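Local coordinates for thioesterase superfamily protein (Sulfolobus solfataricus, PDB 2GF6) that binds coenzyme A and probably hydrolyses the thioester bond of fatty acyl-CoA substrates, at residues A[5-10]-A[81-86]; A[35-40]-A[109-114]; A[50-53]-A[57-60]. All blocks are in the same frame, centred on the assembly; numbering follows the deposited sequence.

Interaction 1: residues A[5-10]-A[81-86]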
loop_
_atom_site.group_PDB
_atom_site.type_symbol
_atom_site.label_atom_id
_atom_site.label_comp_id
_atom_site.label_asym_id
_atom_site.label_seq_id
_atom_site.Cartn_x
_atom_site.Cartn_y
_atom_site.Cartn_z
ATOM N N ILE A 5 -9.702 17.230 -22.378
ATOM C CA ILE A 5 -8.689 17.309 -21.328
ATOM C C ILE A 5 -9.135 16.647 -20.003
ATOM O O ILE A 5 -8.307 16.169 -19.243
ATOM C CB ILE A 5 -8.193 18.765 -21.106
ATOM C CG1 ILE A 5 -7.024 18.802 -20.117
ATOM C CG2 ILE A 5 -9.311 19.697 -20.593
ATOM C CD1 ILE A 5 -5.886 17.817 -20.429
ATOM N N GLU A 6 -10.435 16.590 -19.732
ATOM C CA GLU A 6 -10.929 15.901 -18.516
ATOM C C GLU A 6 -10.615 14.424 -18.534
ATOM O O GLU A 6 -10.668 13.760 -17.491
ATOM C CB GLU A 6 -12.454 15.990 -18.352
ATOM C CG GLU A 6 -13.080 17.245 -18.815
ATOM C CD GLU A 6 -13.463 17.156 -20.248
ATOM O OE1 GLU A 6 -14.608 16.721 -20.494
ATOM O OE2 GLU A 6 -12.634 17.541 -21.113
ATOM N N TYR A 7 -10.369 13.900 -19.731
ATOM C CA TYR A 7 -10.284 12.481 -19.937
ATOM C C TYR A 7 -8.850 12.027 -19.967
ATOM O O TYR A 7 -8.624 10.833 -20.008
ATOM C CB TYR A 7 -10.983 12.095 -21.246
ATOM C CG TYR A 7 -12.461 12.451 -21.258
ATOM C CD1 TYR A 7 -13.360 11.809 -20.413
ATOM C CD2 TYR A 7 -12.949 13.422 -22.093
ATOM C CE1 TYR A 7 -14.701 12.142 -20.401
ATOM C CE2 TYR A 7 -14.289 13.761 -22.089
ATOM C CZ TYR A 7 -15.165 13.118 -21.246
ATOM O OH TYR A 7 -16.513 13.443 -21.250
ATOM N N VAL A 8 -7.899 12.974 -19.968
ATOM C CA VAL A 8 -6.459 12.684 -20.053
ATOM C C VAL A 8 -5.773 13.023 -18.728
ATOM O O VAL A 8 -5.897 14.140 -18.226
ATOM C CB VAL A 8 -5.768 13.506 -21.184
ATOM C CG1 VAL A 8 -4.357 12.970 -21.477
ATOM C CG2 VAL A 8 -6.597 13.502 -22.465
ATOM N N PHE A 9 -5.038 12.061 -18.182
ATOM C CA PHE A 9 -4.240 12.257 -16.970
ATOM C C PHE A 9 -2.834 11.717 -17.159
ATOM O O PHE A 9 -2.673 10.620 -17.675
ATOM C CB PHE A 9 -4.892 11.511 -15.796
ATOM C CG PHE A 9 -4.157 11.676 -14.488
ATOM C CD1 PHE A 9 -4.267 12.849 -13.767
ATOM C CD2 PHE A 9 -3.367 10.659 -13.987
ATOM C CE1 PHE A 9 -3.597 13.019 -12.571
ATOM C CE2 PHE A 9 -2.684 10.819 -12.797
ATOM C CZ PHE A 9 -2.795 12.014 -12.087
ATOM N N GLU A 10 -1.821 12.456 -16.707
ATOM C CA GLU A 10 -0.447 11.966 -16.779
ATOM C C GLU A 10 0.167 11.743 -15.409
ATOM O O GLU A 10 -0.066 12.523 -14.481
ATOM C CB GLU A 10 0.436 12.926 -17.573
ATOM C CG GLU A 10 -0.194 13.405 -18.833
ATOM C CD GLU A 10 0.825 13.964 -19.769
ATOM O OE1 GLU A 10 1.416 15.017 -19.458
ATOM O OE2 GLU A 10 1.049 13.314 -20.806
ATOM N N LEU A 81 -9.355 8.150 -20.208
ATOM C CA LEU A 81 -10.602 7.712 -19.593
ATOM C C LEU A 81 -11.789 7.786 -20.551
ATOM O O LEU A 81 -11.935 8.753 -21.299
ATOM C CB LEU A 81 -10.907 8.570 -18.366
ATOM C CG LEU A 81 -11.845 7.958 -17.315
ATOM C CD1 LEU A 81 -11.169 6.808 -16.552
ATOM C CD2 LEU A 81 -12.268 9.043 -16.364
ATOM N N ASN A 82 -12.642 6.766 -20.487
ATOM C CA ASN A 82 -13.913 6.771 -21.189
ATOM C C ASN A 82 -15.042 6.383 -20.239
ATOM O O ASN A 82 -15.335 5.206 -20.079
ATOM C CB ASN A 82 -13.866 5.784 -22.352
ATOM C CG ASN A 82 -15.123 5.838 -23.231
ATOM O OD1 ASN A 82 -15.428 6.875 -23.791
ATOM N ND2 ASN A 82 -15.828 4.708 -23.368
ATOM N N PRO A 83 -15.684 7.374 -19.608
ATOM C CA PRO A 83 -16.838 7.079 -18.752
ATOM C C PRO A 83 -18.065 6.651 -19.569
ATOM O O PRO A 83 -18.407 7.305 -20.551
ATOM C CB PRO A 83 -17.106 8.409 -18.036
ATOM C CG PRO A 83 -15.912 9.272 -18.336
ATOM C CD PRO A 83 -15.391 8.816 -19.650
ATOM N N LYS A 84 -18.689 5.551 -19.168
ATOM C CA LYS A 84 -19.928 5.058 -19.778
ATOM C C LYS A 84 -20.982 5.019 -18.684
ATOM O O LYS A 84 -20.839 4.289 -17.703
ATOM C CB LYS A 84 -19.762 3.633 -20.321
ATOM C CG LYS A 84 -19.033 3.506 -21.608
ATOM C CD LYS A 84 -19.101 2.039 -22.117
ATOM C CE LYS A 84 -18.539 1.880 -23.555
ATOM N NZ LYS A 84 -17.618 0.678 -23.685
ATOM N N ILE A 85 -22.033 5.801 -18.854
ATOM C CA ILE A 85 -23.119 5.817 -17.912
ATOM C C ILE A 85 -24.071 4.643 -18.207
ATOM O O ILE A 85 -24.793 4.669 -19.205
ATOM C CB ILE A 85 -23.829 7.176 -17.973
ATOM C CG1 ILE A 85 -22.870 8.267 -17.493
ATOM C CG2 ILE A 85 -25.114 7.160 -17.143
ATOM C CD1 ILE A 85 -23.402 9.657 -17.670
ATOM N N LEU A 86 -24.055 3.623 -17.333
ATOM C CA LEU A 86 -24.914 2.419 -17.467
ATOM C C LEU A 86 -26.346 2.577 -16.946
ATOM O O LEU A 86 -27.270 1.893 -17.413
ATOM C CB LEU A 86 -24.280 1.223 -16.763
ATOM C CG LEU A 86 -22.805 0.977 -17.070
ATOM C CD1 LEU A 86 -22.379 -0.322 -16.413
ATOM C CD2 LEU A 86 -22.563 0.941 -18.536
#
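Tyr7 and Leu81 meet where the 3-10 turn 5-7 runs into strand 8-12, and a single backbone bond joins the two segments: Leu81 N donates to Tyr7 O at 2.8 Å, with 153° at the hydrogen. The acceptor is approached in the carbonyl plane. Two residues further along each strand, Phe9 and Val79 continue the antiparallel pairing of strands 8-12 and 76-85, so this bond sits at the start of the ladder.

Tyr7 makes the largest share of the contact. Its CG stands anti to the carbonyl carbon (chi1 -61°), which swings the ring away from its own C=O and along the course of strand 76-85. There the CD1 side of the ring passes obliquely by the Leu81 carbonyl: CB lies 3.5 Å from Leu81 O, and CD1 is at the same distance from that oxygen. Next along, CE1 reaches Pro83 CD at 3.5 Å and Pro83 CG at 3.7 Å, the two rings meeting obliquely. Leu81 contributes its CB, 3.6 Å from Tyr7 O, while the rest of the side chain goes inward to Ile37, Phe40 and Phe93.

Both Tyr7 and Pro83 also touch Phe40 of helix 26-45, whose ring plane is tilted about 30° from that of Tyr7. Beside them, Glu6 pairs with Lys44 and Lys135, fastening the turn to the helix and to the end of the chain.

Pro83 has no N-H to offer on the edge from which Leu81 donates, whereas Asn82 and Lys84 bond to strand 90-99 on the other. The Tyr7 ring thus packs where a further backbone bond could not be donated: between these two segments, one backbone hydrogen bond and the contact of that ring with Pro83 do the holding.

Interaction 2: residues A[35-40]-A[109-114]. With COA (coenzyme A), chain E.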
loop_
_atom_site.group_PDB
_atom_site.type_symbol
_atom_site.label_atom_id
_atom_site.label_comp_id
_atom_site.label_asym_id
_atom_site.label_seq_id
_atom_site.Cartn_x
_atom_site.Cartn_y
_atom_site.Cartn_z
ATOM N N ASN A 35 -6.605 8.392 -9.587
ATOM C CA ASN A 35 -6.221 9.745 -9.916
ATOM C C ASN A 35 -6.916 10.210 -11.187
ATOM O O ASN A 35 -7.395 11.343 -11.274
ATOM C CB ASN A 35 -4.709 9.849 -10.089
ATOM C CG ASN A 35 -3.951 9.712 -8.785
ATOM O OD1 ASN A 35 -4.493 9.961 -7.698
ATOM N ND2 ASN A 35 -2.689 9.318 -8.884
ATOM N N THR A 36 -6.968 9.347 -12.192
ATOM C CA THR A 36 -7.600 9.763 -13.463
ATOM C C THR A 36 -9.091 10.068 -13.242
ATOM O O THR A 36 -9.610 11.122 -13.695
ATOM C CB THR A 36 -7.391 8.706 -14.562
ATOM O OG1 THR A 36 -5.993 8.469 -14.713
ATOM C CG2 THR A 36 -7.943 9.152 -15.892
ATOM N N ILE A 37 -9.779 9.167 -12.543
ATOM C CA ILE A 37 -11.225 9.312 -12.283
ATOM C C ILE A 37 -11.506 10.488 -11.344
ATOM O O ILE A 37 -12.415 11.287 -11.588
ATOM C CB ILE A 37 -11.839 8.041 -11.724
ATOM C CG1 ILE A 37 -11.817 6.959 -12.803
ATOM C CG2 ILE A 37 -13.278 8.314 -11.280
ATOM C CD1 ILE A 37 -11.988 5.555 -12.291
ATOM N N GLU A 38 -10.704 10.608 -10.298
ATOM C CA GLU A 38 -10.850 11.705 -9.384
ATOM C C GLU A 38 -10.731 13.017 -10.138
ATOM O O GLU A 38 -11.529 13.908 -9.903
ATOM C CB GLU A 38 -9.820 11.642 -8.261
ATOM C CG GLU A 38 -9.959 12.790 -7.279
ATOM C CD GLU A 38 -9.156 12.632 -5.996
ATOM O OE1 GLU A 38 -8.367 11.660 -5.818
ATOM O OE2 GLU A 38 -9.337 13.497 -5.134
ATOM N N LYS A 39 -9.747 13.138 -11.043
ATOM C CA LYS A 39 -9.544 14.417 -11.749
ATOM C C LYS A 39 -10.722 14.718 -12.668
ATOM O O LYS A 39 -11.233 15.838 -12.707
ATOM C CB LYS A 39 -8.227 14.404 -12.550
ATOM C CG LYS A 39 -7.874 15.755 -13.173
ATOM C CD LYS A 39 -6.673 15.690 -14.157
ATOM C CE LYS A 39 -7.021 14.966 -15.461
ATOM N NZ LYS A 39 -7.572 15.872 -16.545
ATOM N N PHE A 40 -11.156 13.699 -13.405
ATOM C CA PHE A 40 -12.320 13.827 -14.263
ATOM C C PHE A 40 -13.548 14.347 -13.511
ATOM O O PHE A 40 -14.214 15.277 -13.961
ATOM C CB PHE A 40 -12.643 12.490 -14.937
ATOM C CG PHE A 40 -13.984 12.466 -15.579
ATOM C CD1 PHE A 40 -14.186 13.068 -16.795
ATOM C CD2 PHE A 40 -15.061 11.865 -14.943
ATOM C CE1 PHE A 40 -15.423 13.052 -17.381
ATOM C CE2 PHE A 40 -16.304 11.844 -15.524
ATOM C CZ PHE A 40 -16.490 12.434 -16.746
ATOM N N VAL A 109 -13.264 0.041 -14.245
ATOM C CA VAL A 109 -13.894 -0.203 -12.948
ATOM C C VAL A 109 -15.310 0.290 -13.102
ATOM O O VAL A 109 -15.579 1.270 -13.784
ATOM C CB VAL A 109 -13.218 0.528 -11.725
ATOM C CG1 VAL A 109 -11.744 0.296 -11.730
ATOM C CG2 VAL A 109 -13.456 1.982 -11.739
ATOM N N ILE A 110 -16.205 -0.401 -12.443
ATOM C CA ILE A 110 -17.571 -0.031 -12.399
ATOM C C ILE A 110 -17.888 0.495 -11.020
ATOM O O ILE A 110 -17.653 -0.152 -10.012
ATOM C CB ILE A 110 -18.415 -1.222 -12.780
ATOM C CG1 ILE A 110 -18.167 -1.507 -14.267
ATOM C CG2 ILE A 110 -19.877 -0.990 -12.376
ATOM C CD1 ILE A 110 -18.978 -2.571 -14.850
ATOM N N GLN A 111 -18.448 1.694 -10.990
ATOM C CA GLN A 111 -18.770 2.340 -9.751
ATOM C C GLN A 111 -20.236 2.615 -9.609
ATOM O O GLN A 111 -20.915 2.936 -10.572
ATOM C CB GLN A 111 -17.930 3.605 -9.588
ATOM C CG GLN A 111 -16.542 3.191 -9.210
ATOM C CD GLN A 111 -15.748 4.278 -8.620
ATOM O OE1 GLN A 111 -15.270 5.160 -9.341
ATOM N NE2 GLN A 111 -15.548 4.223 -7.305
ATOM N N ILE A 112 -20.711 2.447 -8.382
ATOM C CA ILE A 112 -22.108 2.596 -8.059
ATOM C C ILE A 112 -22.224 3.658 -6.988
ATOM O O ILE A 112 -21.459 3.667 -6.038
ATOM C CB ILE A 112 -22.715 1.237 -7.592
ATOM C CG1 ILE A 112 -22.476 0.145 -8.640
ATOM C CG2 ILE A 112 -24.207 1.343 -7.312
ATOM C CD1 ILE A 112 -22.977 -1.203 -8.205
ATOM N N ALA A 113 -23.182 4.570 -7.183
ATOM C CA ALA A 113 -23.554 5.556 -6.204
ATOM C C ALA A 113 -24.386 4.886 -5.092
ATOM O O ALA A 113 -25.300 4.096 -5.369
ATOM C CB ALA A 113 -24.333 6.679 -6.881
ATOM N N ILE A 114 -24.031 5.168 -3.839
ATOM C CA ILE A 114 -24.749 4.621 -2.698
ATOM C C ILE A 114 -25.035 5.625 -1.601
ATOM O O ILE A 114 -24.346 6.632 -1.474
ATOM C CB ILE A 114 -24.003 3.396 -2.064
ATOM C CG1 ILE A 114 -22.693 3.818 -1.362
ATOM C CG2 ILE A 114 -23.737 2.375 -3.100
ATOM C CD1 ILE A 114 -22.102 2.739 -0.445
HETATM N N1A COA E . -21.916 -3.927 -13.574
HETATM C C2A COA E . -23.013 -3.162 -13.952
HETATM N N3A COA E . -24.048 -2.951 -13.059
HETATM C C4A COA E . -23.964 -3.504 -11.826
HETATM C C5A COA E . -22.869 -4.271 -11.442
HETATM C C6A COA E . -21.832 -4.482 -12.318
HETATM N N6A COA E . -20.906 -5.397 -12.007
HETATM N N7A COA E . -23.063 -4.673 -10.167
HETATM C C8A COA E . -24.245 -4.167 -9.728
HETATM N N9A COA E . -24.808 -3.461 -10.760
HETATM C C1B COA E . -26.139 -2.865 -10.845
HETATM C C2B COA E . -27.280 -3.809 -10.579
HETATM O O2B COA E . -27.645 -4.537 -11.716
HETATM C C3B COA E . -28.372 -2.842 -10.214
HETATM O O3B COA E . -28.957 -2.401 -11.433
HETATM P P3B COA E . -30.455 -1.810 -11.569
HETATM O O7A COA E . -30.328 -0.316 -11.820
HETATM O O8A COA E . -31.313 -2.042 -10.343
HETATM O O9A COA E . -31.068 -2.439 -12.792
HETATM C C4B COA E . -27.635 -1.698 -9.525
HETATM O O4B COA E . -26.272 -1.867 -9.870
HETATM C C5B COA E . -27.751 -1.723 -8.022
HETATM O O5B COA E . -27.191 -2.921 -7.572
HETATM P P1A COA E . -27.909 -3.849 -6.480
HETATM O O1A COA E . -27.615 -5.302 -6.685
HETATM O O2A COA E . -29.374 -3.559 -6.398
HETATM O O3A COA E . -27.085 -3.419 -5.172
HETATM P P2A COA E . -27.577 -2.702 -3.833
HETATM O O4A COA E . -28.283 -3.579 -2.845
HETATM O O5A COA E . -28.320 -1.408 -4.022
HETATM O O6A COA E . -26.139 -2.385 -3.233
HETATM C CBP COA E . -23.892 -2.628 -2.916
HETATM C CCP COA E . -24.949 -2.479 -3.990
HETATM C CDP COA E . -24.476 -3.522 -1.812
HETATM C CEP COA E . -23.603 -1.231 -2.384
HETATM C CAP COA E . -22.657 -3.305 -3.481
HETATM O OAP COA E . -22.942 -4.614 -3.930
HETATM C C9P COA E . -21.547 -3.433 -2.493
HETATM O O9P COA E . -21.604 -2.948 -1.172
HETATM N N8P COA E . -20.496 -4.037 -2.973
HETATM C C7P COA E . -19.280 -3.990 -2.201
HETATM C C6P COA E . -18.304 -3.132 -2.955
HETATM C C5P COA E . -16.953 -3.182 -2.317
HETATM O O5P COA E . -16.739 -3.629 -1.169
HETATM N N4P COA E . -16.043 -2.709 -3.136
HETATM C C3P COA E . -14.663 -3.018 -2.898
HETATM C C2P COA E . -13.835 -2.558 -4.062
HETATM S S1P COA E . -12.158 -2.879 -3.670
#
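Ile37 of helix 26-45 and Val109 of strand 102-115 supply the apolar part of the contact, meeting tip to tip with Ile37 CD1 3.9 Å from Val109 CG2. The methyl gets there because CG1 is anti to the carbonyl carbon and the chain then runs on extended (chi2 162°), straight at the sheet. This is the heart of the hotdog fold, a long helix cradled by a curved antiparallel sheet.

The one polar group involved is the amide of Gln111. Ile37 CG2 lies 4.2 Å from Gln111 OE1, a plain van der Waals approach; the hydrogen bond to that oxygen comes from Tyr49 OH, which satisfies it within the buried layer.

Ligand contacts lie on the other face of the strand. Ile110 CD1 comes to 3.5 Å from N1A of the coenzyme A adenine, Ile112 CD1 to 3.6 Å from C8A of the same base, and Ile114 CG2 to 3.7 Å from CEP, a methyl of the pantoate arm.

Residue by residue the strand therefore changes partner: Val109 and Gln111 face the helix, and three isoleucines offer coenzyme A a greasy wall that leaves its polar bonds to other residues.

Interaction 3: residues A[50-53]-A[57-60]. With COA (coenzyme A), chain E.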
loop_
_atom_site.group_PDB
_atom_site.type_symbol
_atom_site.label_atom_id
_atom_site.label_comp_id
_atom_site.label_asym_id
_atom_site.label_seq_id
_atom_site.Cartn_x
_atom_site.Cartn_y
_atom_site.Cartn_z
ATOM N N PRO A 50 -14.016 9.613 -3.943
ATOM C CA PRO A 50 -15.273 8.855 -4.101
ATOM C C PRO A 50 -16.315 9.145 -3.018
ATOM O O PRO A 50 -17.427 8.627 -3.082
ATOM C CB PRO A 50 -14.801 7.392 -4.049
ATOM C CG PRO A 50 -13.493 7.435 -3.289
ATOM C CD PRO A 50 -13.080 8.874 -3.082
ATOM N N ILE A 51 -15.960 10.004 -2.050
ATOM C CA ILE A 51 -16.885 10.424 -1.028
ATOM C C ILE A 51 -17.355 11.826 -1.401
ATOM O O ILE A 51 -16.609 12.806 -1.283
ATOM C CB ILE A 51 -16.225 10.402 0.373
ATOM C CG1 ILE A 51 -15.857 8.950 0.741
ATOM C CG2 ILE A 51 -17.110 11.051 1.378
ATOM C CD1 ILE A 51 -15.167 8.799 2.095
ATOM N N VAL A 52 -18.591 11.912 -1.859
ATOM C CA VAL A 52 -19.146 13.185 -2.281
ATOM C C VAL A 52 -19.643 13.980 -1.066
ATOM O O VAL A 52 -19.290 15.134 -0.889
ATOM C CB VAL A 52 -20.269 12.965 -3.299
ATOM C CG1 VAL A 52 -20.628 14.293 -3.978
ATOM C CG2 VAL A 52 -19.848 11.888 -4.317
ATOM N N ASN A 53 -20.475 13.340 -0.246
ATOM C CA ASN A 53 -20.988 13.901 1.014
ATOM C C ASN A 53 -21.434 12.753 1.933
ATOM O O ASN A 53 -21.299 11.591 1.569
ATOM C CB ASN A 53 -22.132 14.902 0.763
ATOM C CG ASN A 53 -23.318 14.280 0.036
ATOM O OD1 ASN A 53 -23.932 13.329 0.525
ATOM N ND2 ASN A 53 -23.638 14.808 -1.148
ATOM N N TRP A 57 -21.798 8.299 -1.657
ATOM C CA TRP A 57 -20.478 7.732 -1.960
ATOM C C TRP A 57 -20.482 6.964 -3.282
ATOM O O TRP A 57 -21.531 6.503 -3.702
ATOM C CB TRP A 57 -20.118 6.734 -0.876
ATOM C CG TRP A 57 -19.736 7.315 0.467
ATOM C CD1 TRP A 57 -19.876 8.616 0.909
ATOM C CD2 TRP A 57 -19.222 6.572 1.567
ATOM N NE1 TRP A 57 -19.438 8.715 2.203
ATOM C CE2 TRP A 57 -19.026 7.471 2.628
ATOM C CE3 TRP A 57 -18.885 5.224 1.749
ATOM C CZ2 TRP A 57 -18.517 7.061 3.865
ATOM C CZ3 TRP A 57 -18.386 4.830 2.959
ATOM C CH2 TRP A 57 -18.217 5.743 4.011
ATOM N N PHE A 58 -19.302 6.801 -3.898
ATOM C CA PHE A 58 -19.093 5.863 -4.997
ATOM C C PHE A 58 -18.284 4.661 -4.474
ATOM O O PHE A 58 -17.244 4.828 -3.816
ATOM C CB PHE A 58 -18.352 6.540 -6.164
ATOM C CG PHE A 58 -19.201 7.525 -6.921
ATOM C CD1 PHE A 58 -20.096 7.083 -7.883
ATOM C CD2 PHE A 58 -19.127 8.887 -6.655
ATOM C CE1 PHE A 58 -20.907 7.990 -8.565
ATOM C CE2 PHE A 58 -19.945 9.817 -7.341
ATOM C CZ PHE A 58 -20.836 9.371 -8.282
ATOM N N VAL A 59 -18.774 3.460 -4.746
ATOM C CA VAL A 59 -18.068 2.241 -4.370
ATOM C C VAL A 59 -17.927 1.338 -5.573
ATOM O O VAL A 59 -18.871 1.215 -6.349
ATOM C CB VAL A 59 -18.752 1.474 -3.171
ATOM C CG1 VAL A 59 -18.949 2.411 -1.968
ATOM C CG2 VAL A 59 -20.058 0.809 -3.561
ATOM N N ILE A 60 -16.759 0.683 -5.696
ATOM C CA ILE A 60 -16.441 -0.222 -6.814
ATOM C C ILE A 60 -17.203 -1.553 -6.706
ATOM O O ILE A 60 -17.169 -2.223 -5.671
ATOM C CB ILE A 60 -14.910 -0.515 -6.871
ATOM C CG1 ILE A 60 -14.121 0.780 -7.057
ATOM C CG2 ILE A 60 -14.539 -1.489 -7.993
ATOM C CD1 ILE A 60 -12.675 0.669 -6.677
HETATM N N1A COA E . -21.916 -3.927 -13.574
HETATM C C2A COA E . -23.013 -3.162 -13.952
HETATM N N3A COA E . -24.048 -2.951 -13.059
HETATM C C4A COA E . -23.964 -3.504 -11.826
HETATM C C5A COA E . -22.869 -4.271 -11.442
HETATM C C6A COA E . -21.832 -4.482 -12.318
HETATM N N6A COA E . -20.906 -5.397 -12.007
HETATM N N7A COA E . -23.063 -4.673 -10.167
HETATM C C8A COA E . -24.245 -4.167 -9.728
HETATM N N9A COA E . -24.808 -3.461 -10.760
HETATM C C1B COA E . -26.139 -2.865 -10.845
HETATM C C2B COA E . -27.280 -3.809 -10.579
HETATM O O2B COA E . -27.645 -4.537 -11.716
HETATM C C3B COA E . -28.372 -2.842 -10.214
HETATM O O3B COA E . -28.957 -2.401 -11.433
HETATM P P3B COA E . -30.455 -1.810 -11.569
HETATM O O7A COA E . -30.328 -0.316 -11.820
HETATM O O8A COA E . -31.313 -2.042 -10.343
HETATM O O9A COA E . -31.068 -2.439 -12.792
HETATM C C4B COA E . -27.635 -1.698 -9.525
HETATM O O4B COA E . -26.272 -1.867 -9.870
HETATM C C5B COA E . -27.751 -1.723 -8.022
HETATM O O5B COA E . -27.191 -2.921 -7.572
HETATM P P1A COA E . -27.909 -3.849 -6.480
HETATM O O1A COA E . -27.615 -5.302 -6.685
HETATM O O2A COA E . -29.374 -3.559 -6.398
HETATM O O3A COA E . -27.085 -3.419 -5.172
HETATM P P2A COA E . -27.577 -2.702 -3.833
HETATM O O4A COA E . -28.283 -3.579 -2.845
HETATM O O5A COA E . -28.320 -1.408 -4.022
HETATM O O6A COA E . -26.139 -2.385 -3.233
HETATM C CBP COA E . -23.892 -2.628 -2.916
HETATM C CCP COA E . -24.949 -2.479 -3.990
HETATM C CDP COA E . -24.476 -3.522 -1.812
HETATM C CEP COA E . -23.603 -1.231 -2.384
HETATM C CAP COA E . -22.657 -3.305 -3.481
HETATM O OAP COA E . -22.942 -4.614 -3.930
HETATM C C9P COA E . -21.547 -3.433 -2.493
HETATM O O9P COA E . -21.604 -2.948 -1.172
HETATM N N8P COA E . -20.496 -4.037 -2.973
HETATM C C7P COA E . -19.280 -3.990 -2.201
HETATM C C6P COA E . -18.304 -3.132 -2.955
HETATM C C5P COA E . -16.953 -3.182 -2.317
HETATM O O5P COA E . -16.739 -3.629 -1.169
HETATM N N4P COA E . -16.043 -2.709 -3.136
HETATM C C3P COA E . -14.663 -3.018 -2.898
HETATM C C2P COA E . -13.835 -2.558 -4.062
HETATM S S1P COA E . -12.158 -2.879 -3.670
#
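Pro50 O is the atom gripped twice in this beta hairpin: Phe58 N donates to it at 2.7 Å, nearly straight at 166°, and Trp57 CA adds a C-H···O contact at 3.4 Å. Strands 51-53 and 56-67 run antiparallel here, Ile51 and Trp57 forming a non-hydrogen-bonded pair, and a classic beta bulge at Val52 and Asn53 interrupts the regular pairing near the turn.

Trp57 CG stands anti to its carbonyl carbon (chi1 -73°), which lays the indole side by side with Ile51 on one face. Ile51 CG1 sits over the five-membered ring of the indole, 3.9 Å from its centroid in a CH-pi contact, while Ile51 CG2 comes to 3.4 Å from Trp57 NE1. At the indole edge, Asn53 O lies 3.4 Å from Trp57 CD1. With an alanine in place of Trp57, Ile51 would probably lose the flat surface its CG1 rests on, and Trp119, which itself binds coenzyme A, the indole that packs against it.

On the side away from the indole, Val52 CG2 touches Phe58 CE2 at 3.7 Å, the side chains crossing at a slant. Gln21 of the third subunit bonds to Phe58 O and packs on Pro50, Ile51 and Trp57, so the hairpin is also an assembly surface. Further along, strand 56-67 reaches the ligand, where N4P of coenzyme A, the amide next to the thiol arm, donates to Ile60 O at 2.8 Å.

Interaction 2 is the buried one, its three touching residues all inside; interactions 1 and 3 are partly exposed and lie at different borders of the same sheet, their centres about 17 Å apart. Helix 26-45 links the first two: Phe40 packs on Tyr7, and Lys39 bonds weakly to the Ile5 and Val8 oxygens. Strands 102-115 and 56-67 link the last two, through the Ile114–Trp57 and Ile112–Val59 backbone pairs. Chemistry follows place: interactions 1 and 3 each pair one backbone hydrogen bond with aromatic packing, one ring in the first and two in the third; interaction 2 rests on aliphatic tips. Interactions 2 and 3 share the coenzyme A, one giving isoleucine methyls, the other a carbonyl.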